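Local structure of beta-glucuronidase (Dictyoglomus thermophilum, 6XXW) at residues A[470-475]-A[567-572]; A[504-509]-A[532-537]. The protein probably hydrolyses beta-D-glucuronides, releasing glucuronic acid from the non-reducing end. All blocks are in the same frame, centred on the assembly; numbering follows the deposited sequence.

Contact 1 (A[470-475]-A[567-572])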
loop_
_atom_site.group_PDB
_atom_site.type_symbol
_atom_site.label_atom_id
_atom_site.label_comp_id
_atom_site.label_asym_id
_atom_site.label_seq_id
_atom_site.Cartn_x
_atom_site.Cartn_y
_atom_site.Cartn_z
ATOM N N TYR A 470 0.448 14.538 -22.740
ATOM C CA TYR A 470 -0.889 14.319 -23.263
ATOM C C TYR A 470 -1.541 13.153 -22.528
ATOM O O TYR A 470 -0.914 12.118 -22.304
ATOM C CB TYR A 470 -0.825 14.033 -24.760
ATOM C CG TYR A 470 -0.217 15.160 -25.603
ATOM C CD1 TYR A 470 -0.791 16.419 -25.636
ATOM C CD2 TYR A 470 0.926 14.939 -26.369
ATOM C CE1 TYR A 470 -0.251 17.436 -26.410
ATOM C CE2 TYR A 470 1.468 15.940 -27.143
ATOM C CZ TYR A 470 0.874 17.184 -27.164
ATOM O OH TYR A 470 1.411 18.188 -27.928
ATOM N N SER A 471 -2.815 13.326 -22.173
ATOM C CA SER A 471 -3.666 12.399 -21.412
ATOM C C SER A 471 -3.373 12.433 -19.912
ATOM O O SER A 471 -4.108 11.775 -19.144
ATOM C CB SER A 471 -3.582 10.947 -21.912
ATOM O OG SER A 471 -2.548 10.232 -21.256
ATOM N N TRP A 472 -2.366 13.187 -19.452
ATOM C CA TRP A 472 -2.132 13.388 -18.023
ATOM C C TRP A 472 -2.532 14.798 -17.600
ATOM O O TRP A 472 -3.524 14.971 -16.884
ATOM C CB TRP A 472 -0.674 13.088 -17.621
ATOM C CG TRP A 472 -0.561 13.163 -16.118
ATOM C CD1 TRP A 472 -0.117 14.227 -15.374
ATOM C CD2 TRP A 472 -0.995 12.171 -15.183
ATOM N NE1 TRP A 472 -0.225 13.944 -14.032
ATOM C CE2 TRP A 472 -0.771 12.693 -13.886
ATOM C CE3 TRP A 472 -1.548 10.887 -15.313
ATOM C CZ2 TRP A 472 -1.071 11.973 -12.725
ATOM C CZ3 TRP A 472 -1.846 10.157 -14.150
ATOM C CH2 TRP A 472 -1.591 10.705 -12.869
ATOM N N TYR A 473 -1.777 15.827 -17.997
ATOM C CA TYR A 473 -2.139 17.185 -17.588
ATOM C C TYR A 473 -3.242 17.771 -18.460
ATOM O O TYR A 473 -3.962 18.674 -18.013
ATOM C CB TYR A 473 -0.918 18.114 -17.625
ATOM C CG TYR A 473 0.051 17.879 -16.486
ATOM C CD1 TYR A 473 -0.363 17.978 -15.159
ATOM C CD2 TYR A 473 1.380 17.553 -16.737
ATOM C CE1 TYR A 473 0.527 17.745 -14.107
ATOM C CE2 TYR A 473 2.270 17.330 -15.701
ATOM C CZ TYR A 473 1.840 17.426 -14.392
ATOM O OH TYR A 473 2.732 17.208 -13.365
ATOM N N THR A 474 -3.371 17.292 -19.696
ATOM C CA THR A 474 -4.468 17.650 -20.587
ATOM C C THR A 474 -5.242 16.389 -20.944
ATOM O O THR A 474 -4.675 15.293 -20.976
ATOM C CB THR A 474 -3.945 18.345 -21.860
ATOM O OG1 THR A 474 -2.923 17.543 -22.468
ATOM C CG2 THR A 474 -3.363 19.711 -21.517
ATOM N N ASP A 475 -6.548 16.537 -21.189
ATOM C CA ASP A 475 -7.425 15.395 -21.479
ATOM C C ASP A 475 -7.179 14.255 -20.492
ATOM O O ASP A 475 -7.012 13.092 -20.866
ATOM C CB ASP A 475 -7.250 14.922 -22.917
ATOM C CG ASP A 475 -7.444 16.050 -23.918
ATOM O OD1 ASP A 475 -8.587 16.526 -24.067
ATOM O OD2 ASP A 475 -6.457 16.475 -24.540
ATOM N N ASN A 567 6.253 13.913 -5.975
ATOM C CA ASN A 567 5.978 13.563 -7.361
ATOM C C ASN A 567 6.073 12.045 -7.501
ATOM O O ASN A 567 7.104 11.447 -7.180
ATOM C CB ASN A 567 6.972 14.270 -8.281
ATOM C CG ASN A 567 6.626 14.138 -9.755
ATOM O OD1 ASN A 567 6.469 13.029 -10.277
ATOM N ND2 ASN A 567 6.549 15.272 -10.447
ATOM N N LYS A 568 5.006 11.426 -7.994
ATOM C CA LYS A 568 4.918 9.977 -8.042
ATOM C C LYS A 568 5.097 9.429 -9.450
ATOM O O LYS A 568 4.690 8.301 -9.721
ATOM C CB LYS A 568 3.583 9.515 -7.450
ATOM C CG LYS A 568 3.538 9.593 -5.924
ATOM C CD LYS A 568 4.390 8.471 -5.317
ATOM C CE LYS A 568 4.198 8.330 -3.801
ATOM N NZ LYS A 568 4.720 9.525 -3.041
ATOM N N LYS A 569 5.727 10.192 -10.346
ATOM C CA LYS A 569 5.970 9.729 -11.703
ATOM C C LYS A 569 7.209 8.841 -11.823
ATOM O O LYS A 569 7.584 8.482 -12.944
ATOM C CB LYS A 569 6.103 10.933 -12.637
ATOM C CG LYS A 569 4.820 11.754 -12.738
ATOM C CD LYS A 569 4.726 12.503 -14.056
ATOM C CE LYS A 569 3.431 13.314 -14.129
ATOM N NZ LYS A 569 3.248 14.173 -12.911
ATOM N N GLY A 570 7.846 8.472 -10.715
ATOM C CA GLY A 570 9.001 7.597 -10.808
ATOM C C GLY A 570 8.658 6.272 -11.478
ATOM O O GLY A 570 7.563 5.726 -11.311
ATOM N N VAL A 571 9.598 5.768 -12.281
ATOM C CA VAL A 571 9.548 4.389 -12.764
ATOM C C VAL A 571 9.973 3.434 -11.645
ATOM O O VAL A 571 9.551 2.270 -11.612
ATOM C CB VAL A 571 10.432 4.269 -14.020
ATOM C CG1 VAL A 571 10.837 2.838 -14.298
ATOM C CG2 VAL A 571 9.746 4.900 -15.234
ATOM N N PHE A 572 10.814 3.911 -10.733
ATOM C CA PHE A 572 11.174 3.225 -9.500
ATOM C C PHE A 572 10.560 3.968 -8.320
ATOM O O PHE A 572 10.336 5.180 -8.378
ATOM C CB PHE A 572 12.702 3.153 -9.309
ATOM C CG PHE A 572 13.404 2.362 -10.376
ATOM C CD1 PHE A 572 13.939 3.000 -11.481
ATOM C CD2 PHE A 572 13.511 0.987 -10.284
ATOM C CE1 PHE A 572 14.580 2.289 -12.480
ATOM C CE2 PHE A 572 14.151 0.260 -11.291
ATOM C CZ PHE A 572 14.693 0.919 -12.387
HETATM O O HOH W 1 0.569 15.184 -11.527
#
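Two loops at the C-terminal ends of parallel TIM-barrel strands, the side where such barrels form their active sites, meet where Lys569, after strand 544-550, reaches Trp472 and Tyr473, after strand 463-467. The lysine chain runs out nearly straight and carries CE over a face of the indole, 4.0 Å from the centroid of the five-membered ring, in a CH-pi contact. A bend at its last torsion (chi4 51°) then swings NZ toward Tyr473, where it donates to OH at 3.1 Å. Water 1, lying at the indole edge in the ring plane, accepts from Trp472 NE1 at 2.9 Å and from Lys569 NZ at 3.2 Å. The two aromatic neighbours brace each other, with Trp472 CD1 3.6 Å above the centre of the Tyr473 ring. At the base of the lysine, an Asx turn fixes the backbone: Lys569 N donates to Asn567 OD1 at 2.9 Å. Asp509 forms a salt bridge with NZ, and Arg563 is a second partner of Tyr473 OH. A bound Tris molecule, probably from the crystallisation liquor, lies beside Tyr473. Carboxylate, phenol and water around NZ would favour a charged ammonium group. Asn567 and Lys569 fit the Asn-x-Lys motif that recognises the sugar carboxylate in related glucuronidases, so a like role is probable here.

Contact 2 (A[504-509]-A[532-537])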
loop_
_atom_site.group_PDB
_atom_site.type_symbol
_atom_site.label_atom_id
_atom_site.label_comp_id
_atom_site.label_asym_id
_atom_site.label_seq_id
_atom_site.Cartn_x
_atom_site.Cartn_y
_atom_site.Cartn_z
ATOM N N SER A 504 12.005 14.574 -24.103
ATOM C CA SER A 504 12.808 14.673 -22.887
ATOM C C SER A 504 12.027 14.421 -21.601
ATOM O O SER A 504 12.654 14.209 -20.552
ATOM C CB SER A 504 13.488 16.045 -22.818
ATOM O OG SER A 504 12.569 17.086 -23.101
ATOM N N GLU A 505 10.695 14.438 -21.644
ATOM C CA GLU A 505 9.886 14.057 -20.493
ATOM C C GLU A 505 8.539 13.559 -20.981
ATOM O O GLU A 505 7.959 14.121 -21.913
ATOM C CB GLU A 505 9.625 15.215 -19.530
ATOM C CG GLU A 505 10.798 15.676 -18.702
ATOM C CD GLU A 505 10.395 16.703 -17.654
ATOM O OE1 GLU A 505 9.195 16.732 -17.274
ATOM O OE2 GLU A 505 11.276 17.475 -17.205
ATOM N N PHE A 506 8.038 12.536 -20.307
ATOM C CA PHE A 506 6.662 12.079 -20.430
ATOM C C PHE A 506 6.465 11.031 -19.352
ATOM O O PHE A 506 7.408 10.324 -18.990
ATOM C CB PHE A 506 6.336 11.517 -21.830
ATOM C CG PHE A 506 7.152 10.307 -22.237
ATOM C CD1 PHE A 506 8.513 10.413 -22.489
ATOM C CD2 PHE A 506 6.530 9.065 -22.410
ATOM C CE1 PHE A 506 9.253 9.318 -22.876
ATOM C CE2 PHE A 506 7.251 7.951 -22.804
ATOM C CZ PHE A 506 8.621 8.063 -23.041
ATOM N N GLY A 507 5.255 10.963 -18.824
ATOM C CA GLY A 507 4.983 10.028 -17.752
ATOM C C GLY A 507 3.722 10.406 -17.011
ATOM O O GLY A 507 3.042 11.382 -17.338
ATOM N N ALA A 508 3.429 9.595 -15.990
ATOM C CA ALA A 508 2.197 9.680 -15.219
ATOM C C ALA A 508 2.506 9.321 -13.771
ATOM O O ALA A 508 3.348 8.455 -13.523
ATOM C CB ALA A 508 1.137 8.728 -15.793
ATOM N N ASP A 509 1.855 9.992 -12.818
ATOM C CA ASP A 509 1.998 9.591 -11.420
ATOM C C ASP A 509 1.396 8.206 -11.226
ATOM O O ASP A 509 0.336 7.903 -11.776
ATOM C CB ASP A 509 1.295 10.575 -10.480
ATOM C CG ASP A 509 1.948 11.938 -10.457
ATOM O OD1 ASP A 509 1.720 12.719 -11.413
ATOM O OD2 ASP A 509 2.663 12.233 -9.472
ATOM N N LYS A 532 3.845 3.379 -23.004
ATOM C CA LYS A 532 3.871 2.476 -24.153
ATOM C C LYS A 532 3.338 3.152 -25.412
ATOM O O LYS A 532 3.893 2.978 -26.504
ATOM C CB LYS A 532 3.055 1.220 -23.834
ATOM C CG LYS A 532 2.899 0.251 -24.984
ATOM C CD LYS A 532 2.198 -1.027 -24.523
ATOM C CE LYS A 532 0.685 -0.846 -24.437
ATOM N NZ LYS A 532 -0.038 -2.153 -24.260
ATOM N N ARG A 533 2.262 3.925 -25.284
ATOM C CA ARG A 533 1.671 4.563 -26.456
ATOM C C ARG A 533 2.538 5.710 -26.958
ATOM O O ARG A 533 2.639 5.936 -28.170
ATOM C CB ARG A 533 0.263 5.051 -26.122
ATOM C CG ARG A 533 -0.712 3.913 -25.847
ATOM C CD ARG A 533 -2.100 4.446 -25.577
ATOM N NE ARG A 533 -2.770 4.852 -26.807
ATOM C CZ ARG A 533 -4.077 4.728 -27.020
ATOM N NH1 ARG A 533 -4.853 4.206 -26.079
ATOM N NH2 ARG A 533 -4.608 5.128 -28.169
ATOM N N PHE A 534 3.163 6.449 -26.043
ATOM C CA PHE A 534 4.089 7.504 -26.454
ATOM C C PHE A 534 5.231 6.929 -27.299
ATOM O O PHE A 534 5.526 7.433 -28.388
ATOM C CB PHE A 534 4.652 8.220 -25.224
ATOM C CG PHE A 534 3.853 9.412 -24.764
ATOM C CD1 PHE A 534 2.559 9.270 -24.284
ATOM C CD2 PHE A 534 4.419 10.684 -24.780
ATOM C CE1 PHE A 534 1.842 10.378 -23.835
ATOM C CE2 PHE A 534 3.704 11.793 -24.346
ATOM C CZ PHE A 534 2.417 11.643 -23.866
ATOM N N VAL A 535 5.882 5.860 -26.823
ATOM C CA VAL A 535 7.059 5.383 -27.555
ATOM C C VAL A 535 6.690 4.683 -28.860
ATOM O O VAL A 535 7.505 4.665 -29.796
ATOM C CB VAL A 535 7.954 4.491 -26.677
ATOM C CG1 VAL A 535 8.430 5.285 -25.455
ATOM C CG2 VAL A 535 7.243 3.177 -26.283
ATOM N N GLY A 536 5.471 4.144 -28.971
ATOM C CA GLY A 536 5.013 3.649 -30.260
ATOM C C GLY A 536 4.962 4.739 -31.312
ATOM O O GLY A 536 5.228 4.485 -32.491
ATOM N N VAL A 537 4.621 5.964 -30.903
ATOM C CA VAL A 537 4.660 7.099 -31.820
ATOM C C VAL A 537 6.100 7.415 -32.216
ATOM O O VAL A 537 6.410 7.591 -33.399
ATOM C CB VAL A 537 3.975 8.322 -31.186
ATOM C CG1 VAL A 537 4.234 9.561 -32.025
ATOM C CG2 VAL A 537 2.489 8.087 -31.020
#
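Phe506 packs on Phe534 and Val535 inside a beta-alpha-beta unit of the TIM barrel, where strand 501-505 ends and helix 524-538 lies against it on the way to strand 544-550. The first segment starts at Ser504, whose OG is hydrogen-bonded to Asn467 OD1 at the end of the neighbouring parallel strand 463-467. Glu505 follows; its carboxylate forms a salt bridge with Arg338, a hydrogen bond with Tyr469 OH and another with a bound Tris molecule, probably from the crystallisation liquor. At Phe506 the side chain turns toward the helix. Its CG stands between the backbone N and the carbonyl carbon (chi1 61°), and this carries the ring over to the helix residues. The Phe506 and Phe534 rings are nearly parallel, with planes at 11°, but they are slid apart, with centroids 5.2 Å from each other, so they barely overlap. Much of the touching is instead reciprocal, ring to beta carbon: Phe506 CD2 sits 3.5 Å from Phe534 CB, while Phe506 CB lies 3.6 Å from Phe534 CD2. An alanine in place of Phe506 would probably leave Phe534 and Val535 without their ring neighbour and open a gap between strand end and helix. Gly507 comes next in a fully extended conformation that would jam a beta carbon against the carbonyl O of Phe506. Ala508 and Asp509 then carry the chain away from the helix. On the helix side, Ile482 and Leu486 of helix 482-497 also pack on Phe534. The far end of the Phe506 ring is met by a methyl group, Val535 CG1, 3.7 Å from Phe506 CZ.

How the contacts relate
Coming from the N terminus, the chain enters the TIM barrel and first reaches 470-475, which waits some ninety residues for its partner. Before that partner arrives, contact 2 closes a much shorter loop, from 504-509 to 532-537, lying wholly within the span of contact 1. Only after strand 544-550 does 567-572 come back to complete contact 1. The centres are about 9 Å apart, and Asp509 joins them: besides its salt bridge to Lys569, its OD2 lies 2.9 Å from Lys568 N, a probable hydrogen bond. Ala508 CB also packs 3.5 Å from Trp472 CE3. The 504-509 segment thus ties the outer helix layer, through contact 2, to the loops at the strand ends.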